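Local coordinates for lipolytic protein G-D-S-L family (Veillonella parvula DSM 2008, PDB 4RW0) that probably hydrolyses ester bonds as a member of the G-D-S-L lipase/acylhydrolase family, its preferred substrate being unknown, at residues D18-R23 against P166-Y171; R23-I28 against R172-K177. One frame throughout, in Å; residues are numbered along the deposited sequence.

Contact 1: D18-R23 against P166-Y171; sequences DVPYGR and PNERGY
R23 and E168 form the charged bond of this contact, NH1 donating to OE1 of E168 at 2.8 Å with an N-H...O angle of 157°. OE1 is met on its syn side and lies almost in the guanidinium plane, at its edge, yet the carboxylate plane stands 83° to the guanidinium, so E168 is bonded through NH1 alone and not through a two-pronged pair. The extended E168 chain also lays OE1 3.4 Å from R23 CD. Two waters carry the backbones across: one accepts from D18 N and donates to P166 O, while the other donates to both R23 O and E168 O (2.8 Å each). P166 directly follows a histidine that, by analogy with SGNH hydrolases, is probably the catalytic one of the last conserved block, and the chain then enters helix 168-182. N167 is the N-cap there, its OD1 taking G170 N at 3.0 Å and R169 N weakly. With CG beside its backbone N (chi1 -81°), E168 sends its methylene over V19, CG meeting V19 CG1 at 3.7 Å. An alanine in place of E168 would probably leave R23 NH1 without its carboxylate and uncover the flank of V19. Both V19 methyls reach Y171 obliquely, CG2 coming 4.0 Å from CD2. P166 CB sits over the centre of one face of the Y171 ring, and the Y171 hydroxyl is hydrogen-bonded to Y17 O, which helps to hold the ring's orientation.

Contact 2: R23-I28 against R172-K177; sequences RGWVEI and RLMAYK
I28 and W25, which face A175 and M174, are set in place by the first turn of helix 25-32, where G24 O receives I28 N at 3.1 Å and E27 N weakly. G24 is at the N-cap position, and its carbonyl accepts the first backbone bond of the helix. No hydrogen bond joins the two segments; the indole NE1 of W25 is instead satisfied by I13 O. W25 and A175 bring their CA atoms within 4.6 Å, a close approach consistent with the small alanine side chain at the interface, with W25 CB 3.8 Å from A175 N. W25 holds CG between its backbone N and carbonyl carbon (chi1 67°), an orientation tolerated at the first residue of a helix, where no preceding turn obstructs the ring. Selenomethionine M174 bends at its last torsion (chi3 72°) to bring CE to the pyrrole part of the indole, 3.6 Å from NE1. Its SE lies 4.9 Å from the five-membered ring centroid, an oblique Met-aromatic contact. V26 CG2 covers one face of the indole; F71 of strand 69-73 meets the W25 ring edge-to-face and F145 of helix 145-154 meets it at about 50°, joining the helix pair to both. One turn on, I28 presses its CG2 branch on A175 CB at 3.5 Å, while CD1 crosses R172 obliquely to touch its CA and CG (4.1 Å to each). R172 bends at chi3, and its NH2 is hydrogen-bonded to a glycerol, probably from crystallisation. With W25 NE1 and the R172 guanidinium NE and NH2 bonded elsewhere, the contact rests mainly on dispersion and fit, and the small A175 probably lets the helices come this close.

How the contacts relate
Both contacts hold the region from the 18-23 loop into helix 25-32 against consecutive turns of helix 168-182; R23 lies in both ranges but touches the opposing segment only in contact 1. Contact 1 lies at the surface, its centre about 15 Å from the chain centre, and is built from a salt bridge and water bridges around an apolar patch. Contact 2, buried and about 11 Å from that centre, relies on apolar side chains and has no hydrogen bond between its segments. The two are continuous: their centres are about 8 Å apart, Y171 O packs on W25 CB, and V19 CG2 packs on G24 N. Chemistry thus passes from charged and hydrated at the helix start to apolar beyond.

Contact 1: D18-R23 against P166-Y171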
loop_
_atom_site.group_PDB
_atom_site.type_symbol
_atom_site.label_atom_id
_atom_site.label_comp_id
_atom_site.label_asym_id
_atom_site.label_seq_id
_atom_site.Cartn_x
_atom_site.Cartn_y
_atom_site.Cartn_z
ATOM N N ASP A 18 5.328 1.303 -13.625
ATOM C CA ASP A 18 5.602 0.508 -14.835
ATOM C C ASP A 18 7.183 0.420 -15.005
ATOM O O ASP A 18 7.807 1.101 -15.800
ATOM C CB ASP A 18 5.066 1.362 -15.997
ATOM C CG ASP A 18 5.334 0.750 -17.348
ATOM O OD1 ASP A 18 5.531 -0.485 -17.389
ATOM O OD2 ASP A 18 5.369 1.499 -18.343
ATOM N N VAL A 19 7.828 -0.303 -14.134
ATOM C CA VAL A 19 9.266 -0.370 -14.088
ATOM C C VAL A 19 9.596 -1.868 -14.155
ATOM O O VAL A 19 8.705 -2.716 -13.955
ATOM C CB VAL A 19 9.804 0.249 -12.806
ATOM C CG1 VAL A 19 9.429 1.732 -12.730
ATOM C CG2 VAL A 19 9.266 -0.498 -11.567
ATOM N N PRO A 20 10.837 -2.199 -14.472
ATOM C CA PRO A 20 11.175 -3.627 -14.575
ATOM C C PRO A 20 10.956 -4.399 -13.287
ATOM O O PRO A 20 11.051 -3.866 -12.179
ATOM C CB PRO A 20 12.661 -3.615 -14.989
ATOM C CG PRO A 20 12.837 -2.296 -15.718
ATOM C CD PRO A 20 11.964 -1.322 -14.914
ATOM N N TYR A 21 10.609 -5.684 -13.420
ATOM C CA TYR A 21 10.406 -6.540 -12.289
ATOM C C TYR A 21 11.646 -6.531 -11.477
ATOM O O TYR A 21 12.698 -6.745 -11.991
ATOM C CB TYR A 21 10.021 -8.019 -12.725
ATOM C CG TYR A 21 9.747 -8.884 -11.507
ATOM C CD1 TYR A 21 8.510 -8.833 -10.837
ATOM C CD2 TYR A 21 10.723 -9.695 -10.989
ATOM C CE1 TYR A 21 8.287 -9.567 -9.669
ATOM C CE2 TYR A 21 10.500 -10.450 -9.848
ATOM C CZ TYR A 21 9.255 -10.396 -9.221
ATOM O OH TYR A 21 9.120 -11.087 -8.068
ATOM N N GLY A 22 11.540 -6.281 -10.195
ATOM C CA GLY A 22 12.688 -6.095 -9.331
ATOM C C GLY A 22 12.878 -4.644 -8.904
ATOM O O GLY A 22 13.471 -4.392 -7.867
ATOM N N ARG A 23 12.239 -3.763 -9.574
ATOM C CA ARG A 23 12.400 -2.392 -9.184
ATOM C C ARG A 23 11.202 -1.672 -8.618
ATOM O O ARG A 23 11.266 -0.490 -8.273
ATOM C CB ARG A 23 12.974 -1.627 -10.367
ATOM C CG ARG A 23 14.439 -1.989 -10.550
ATOM C CD ARG A 23 15.086 -1.507 -11.834
ATOM N NE ARG A 23 16.460 -2.001 -11.861
ATOM C CZ ARG A 23 17.542 -1.239 -11.988
ATOM N NH1 ARG A 23 17.429 0.073 -12.135
ATOM N NH2 ARG A 23 18.743 -1.800 -11.980
ATOM N N PRO A 166 4.533 6.333 -9.406
ATOM C CA PRO A 166 5.913 6.633 -9.163
ATOM C C PRO A 166 6.802 6.227 -10.325
ATOM O O PRO A 166 6.470 5.298 -11.083
ATOM C CB PRO A 166 6.233 5.842 -7.883
ATOM C CG PRO A 166 4.892 5.590 -7.231
ATOM C CD PRO A 166 3.968 5.388 -8.408
ATOM N N ASN A 167 7.908 6.935 -10.533
ATOM C CA ASN A 167 8.988 6.421 -11.380
ATOM C C ASN A 167 9.952 5.575 -10.492
ATOM O O ASN A 167 9.686 5.398 -9.336
ATOM C CB ASN A 167 9.705 7.573 -12.111
ATOM C CG ASN A 167 10.437 8.474 -11.160
ATOM O OD1 ASN A 167 10.818 8.081 -10.047
ATOM N ND2 ASN A 167 10.674 9.701 -11.598
ATOM N N GLU A 168 11.080 5.089 -11.042
ATOM C CA GLU A 168 12.018 4.235 -10.292
ATOM C C GLU A 168 12.537 4.900 -9.062
ATOM O O GLU A 168 12.764 4.250 -8.059
ATOM C CB GLU A 168 13.204 3.824 -11.152
ATOM C CG GLU A 168 12.929 2.636 -12.108
ATOM C CD GLU A 168 14.191 2.097 -12.781
ATOM O OE1 GLU A 168 15.265 1.907 -12.109
ATOM O OE2 GLU A 168 14.128 1.781 -13.998
ATOM N N ARG A 169 12.768 6.220 -9.107
ATOM C CA ARG A 169 13.257 6.913 -7.904
ATOM C C ARG A 169 12.208 6.907 -6.837
ATOM O O ARG A 169 12.499 6.693 -5.677
ATOM C CB ARG A 169 13.731 8.365 -8.234
ATOM C CG ARG A 169 14.162 9.145 -6.966
ATOM C CD ARG A 169 14.664 10.570 -7.213
ATOM N NE ARG A 169 15.914 10.574 -7.944
ATOM C CZ ARG A 169 16.046 10.757 -9.203
ATOM N NH1 ARG A 169 15.015 11.026 -9.975
ATOM N NH2 ARG A 169 17.266 10.682 -9.724
ATOM N N GLY A 170 10.975 7.143 -7.236
ATOM C CA GLY A 170 9.873 7.159 -6.286
ATOM C C GLY A 170 9.695 5.794 -5.647
ATOM O O GLY A 170 9.457 5.694 -4.490
ATOM N N TYR A 171 9.868 4.724 -6.443
ATOM C CA TYR A 171 9.781 3.354 -5.859
ATOM C C TYR A 171 10.939 3.057 -4.904
ATOM O O TYR A 171 10.734 2.400 -3.865
ATOM C CB TYR A 171 9.691 2.324 -6.967
ATOM C CG TYR A 171 8.306 2.180 -7.615
ATOM C CD1 TYR A 171 7.225 1.961 -6.823
ATOM C CD2 TYR A 171 8.106 2.256 -8.979
ATOM C CE1 TYR A 171 5.950 1.864 -7.362
ATOM C CE2 TYR A 171 6.828 2.110 -9.576
ATOM C CZ TYR A 171 5.752 1.909 -8.737
ATOM O OH TYR A 171 4.454 1.712 -9.171
HETATM O O HOH W 1 6.116 4.196 -13.646
HETATM O O HOH W 2 13.140 1.519 -8.590
#

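Contact 2: R23-I28 against R172-K177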
loop_
_atom_site.group_PDB
_atom_site.type_symbol
_atom_site.label_atom_id
_atom_site.label_comp_id
_atom_site.label_asym_id
_atom_site.label_seq_id
_atom_site.Cartn_x
_atom_site.Cartn_y
_atom_site.Cartn_z
ATOM N N ARG A 23 12.239 -3.763 -9.574
ATOM C CA ARG A 23 12.400 -2.392 -9.184
ATOM C C ARG A 23 11.202 -1.672 -8.618
ATOM O O ARG A 23 11.266 -0.490 -8.273
ATOM C CB ARG A 23 12.974 -1.627 -10.367
ATOM C CG ARG A 23 14.439 -1.989 -10.550
ATOM C CD ARG A 23 15.086 -1.507 -11.834
ATOM N NE ARG A 23 16.460 -2.001 -11.861
ATOM C CZ ARG A 23 17.542 -1.239 -11.988
ATOM N NH1 ARG A 23 17.429 0.073 -12.135
ATOM N NH2 ARG A 23 18.743 -1.800 -11.980
ATOM N N GLY A 24 10.111 -2.354 -8.514
ATOM C CA GLY A 24 8.970 -1.917 -7.708
ATOM C C GLY A 24 9.362 -2.005 -6.261
ATOM O O GLY A 24 10.282 -2.771 -5.876
ATOM N N TRP A 25 8.697 -1.271 -5.390
ATOM C CA TRP A 25 9.118 -1.235 -4.005
ATOM C C TRP A 25 9.031 -2.546 -3.261
ATOM O O TRP A 25 9.842 -2.840 -2.395
ATOM C CB TRP A 25 8.392 -0.138 -3.195
ATOM C CG TRP A 25 6.890 -0.330 -2.972
ATOM C CD1 TRP A 25 5.864 0.048 -3.807
ATOM C CD2 TRP A 25 6.282 -1.026 -1.885
ATOM N NE1 TRP A 25 4.638 -0.372 -3.263
ATOM C CE2 TRP A 25 4.885 -1.033 -2.095
ATOM C CE3 TRP A 25 6.780 -1.647 -0.761
ATOM C CZ2 TRP A 25 3.994 -1.578 -1.162
ATOM C CZ3 TRP A 25 5.922 -2.224 0.113
ATOM C CH2 TRP A 25 4.526 -2.193 -0.094
ATOM N N VAL A 26 8.061 -3.375 -3.605
ATOM C CA VAL A 26 7.958 -4.686 -2.921
ATOM C C VAL A 26 9.145 -5.565 -3.215
ATOM O O VAL A 26 9.737 -6.203 -2.327
ATOM C CB VAL A 26 6.623 -5.409 -3.301
ATOM C CG1 VAL A 26 6.545 -6.823 -2.693
ATOM C CG2 VAL A 26 5.433 -4.570 -2.864
ATOM N N GLU A 27 9.549 -5.487 -4.445
ATOM C CA GLU A 27 10.615 -6.311 -4.828
ATOM C C GLU A 27 11.971 -5.872 -4.298
ATOM O O GLU A 27 12.806 -6.706 -3.951
ATOM C CB GLU A 27 10.583 -6.436 -6.353
ATOM C CG GLU A 27 9.500 -7.383 -6.881
ATOM C CD GLU A 27 8.085 -6.808 -6.837
ATOM O OE1 GLU A 27 7.925 -5.575 -6.970
ATOM O OE2 GLU A 27 7.125 -7.596 -6.672
ATOM N N ILE A 28 12.171 -4.563 -4.226
ATOM C CA ILE A 28 13.337 -3.973 -3.545
ATOM C C ILE A 28 13.381 -4.458 -2.101
ATOM O O ILE A 28 14.427 -4.894 -1.604
ATOM C CB ILE A 28 13.322 -2.404 -3.652
ATOM C CG1 ILE A 28 13.524 -2.018 -5.111
ATOM C CG2 ILE A 28 14.451 -1.852 -2.841
ATOM C CD1 ILE A 28 13.349 -0.539 -5.392
ATOM N N ARG A 172 12.169 3.580 -5.179
ATOM C CA ARG A 172 13.254 3.363 -4.225
ATOM C C ARG A 172 12.944 4.046 -2.888
ATOM O O ARG A 172 13.094 3.420 -1.818
ATOM C CB ARG A 172 14.603 3.846 -4.756
ATOM C CG ARG A 172 15.114 3.099 -5.944
ATOM C CD ARG A 172 16.613 3.379 -6.152
ATOM N NE ARG A 172 16.850 4.779 -6.493
ATOM C CZ ARG A 172 16.760 5.318 -7.685
ATOM N NH1 ARG A 172 16.525 4.591 -8.776
ATOM N NH2 ARG A 172 17.031 6.615 -7.832
ATOM N N LEU A 173 12.483 5.306 -2.935
ATOM C CA LEU A 173 12.185 6.036 -1.712
ATOM C C LEU A 173 11.065 5.348 -0.906
ATOM O O LEU A 173 11.112 5.270 0.310
ATOM C CB LEU A 173 11.804 7.477 -2.017
ATOM C CG LEU A 173 12.956 8.344 -2.605
ATOM C CD1 LEU A 173 12.508 9.764 -2.965
ATOM C CD2 LEU A 173 14.133 8.419 -1.663
HETATM N N MSE A 174 10.089 4.790 -1.612
HETATM C CA MSE A 174 8.992 4.050 -0.939
HETATM C C MSE A 174 9.543 2.836 -0.294
HETATM O O MSE A 174 9.218 2.560 0.808
HETATM C CB MSE A 174 7.894 3.726 -1.975
HETATM C CG MSE A 174 7.040 4.875 -2.414
HETATM SE SE MSE A 174 5.726 4.282 -3.781
HETATM C CE MSE A 174 4.477 3.209 -2.668
ATOM N N ALA A 175 10.445 2.124 -0.963
ATOM C CA ALA A 175 11.044 0.896 -0.404
ATOM C C ALA A 175 11.781 1.201 0.896
ATOM O O ALA A 175 11.630 0.493 1.862
ATOM C CB ALA A 175 12.033 0.272 -1.419
ATOM N N TYR A 176 12.560 2.267 0.899
ATOM C CA TYR A 176 13.268 2.698 2.137
ATOM C C TYR A 176 12.314 2.990 3.250
ATOM O O TYR A 176 12.501 2.527 4.399
ATOM C CB TYR A 176 14.221 3.883 1.899
ATOM C CG TYR A 176 15.114 3.740 0.719
ATOM C CD1 TYR A 176 15.607 2.522 0.339
ATOM C CD2 TYR A 176 15.546 4.843 0.024
ATOM C CE1 TYR A 176 16.444 2.377 -0.760
ATOM C CE2 TYR A 176 16.401 4.725 -1.049
ATOM C CZ TYR A 176 16.819 3.491 -1.442
ATOM O OH TYR A 176 17.660 3.360 -2.534
ATOM N N LYS A 177 11.255 3.688 2.928
ATOM C CA LYS A 177 10.280 4.007 3.956
ATOM C C LYS A 177 9.576 2.736 4.458
ATOM O O LYS A 177 9.390 2.598 5.633
ATOM C CB LYS A 177 9.246 4.933 3.389
ATOM C CG LYS A 177 8.219 5.412 4.385
ATOM C CD LYS A 177 8.862 6.241 5.500
ATOM C CE LYS A 177 7.833 7.174 6.074
ATOM N NZ LYS A 177 8.535 8.123 6.973
#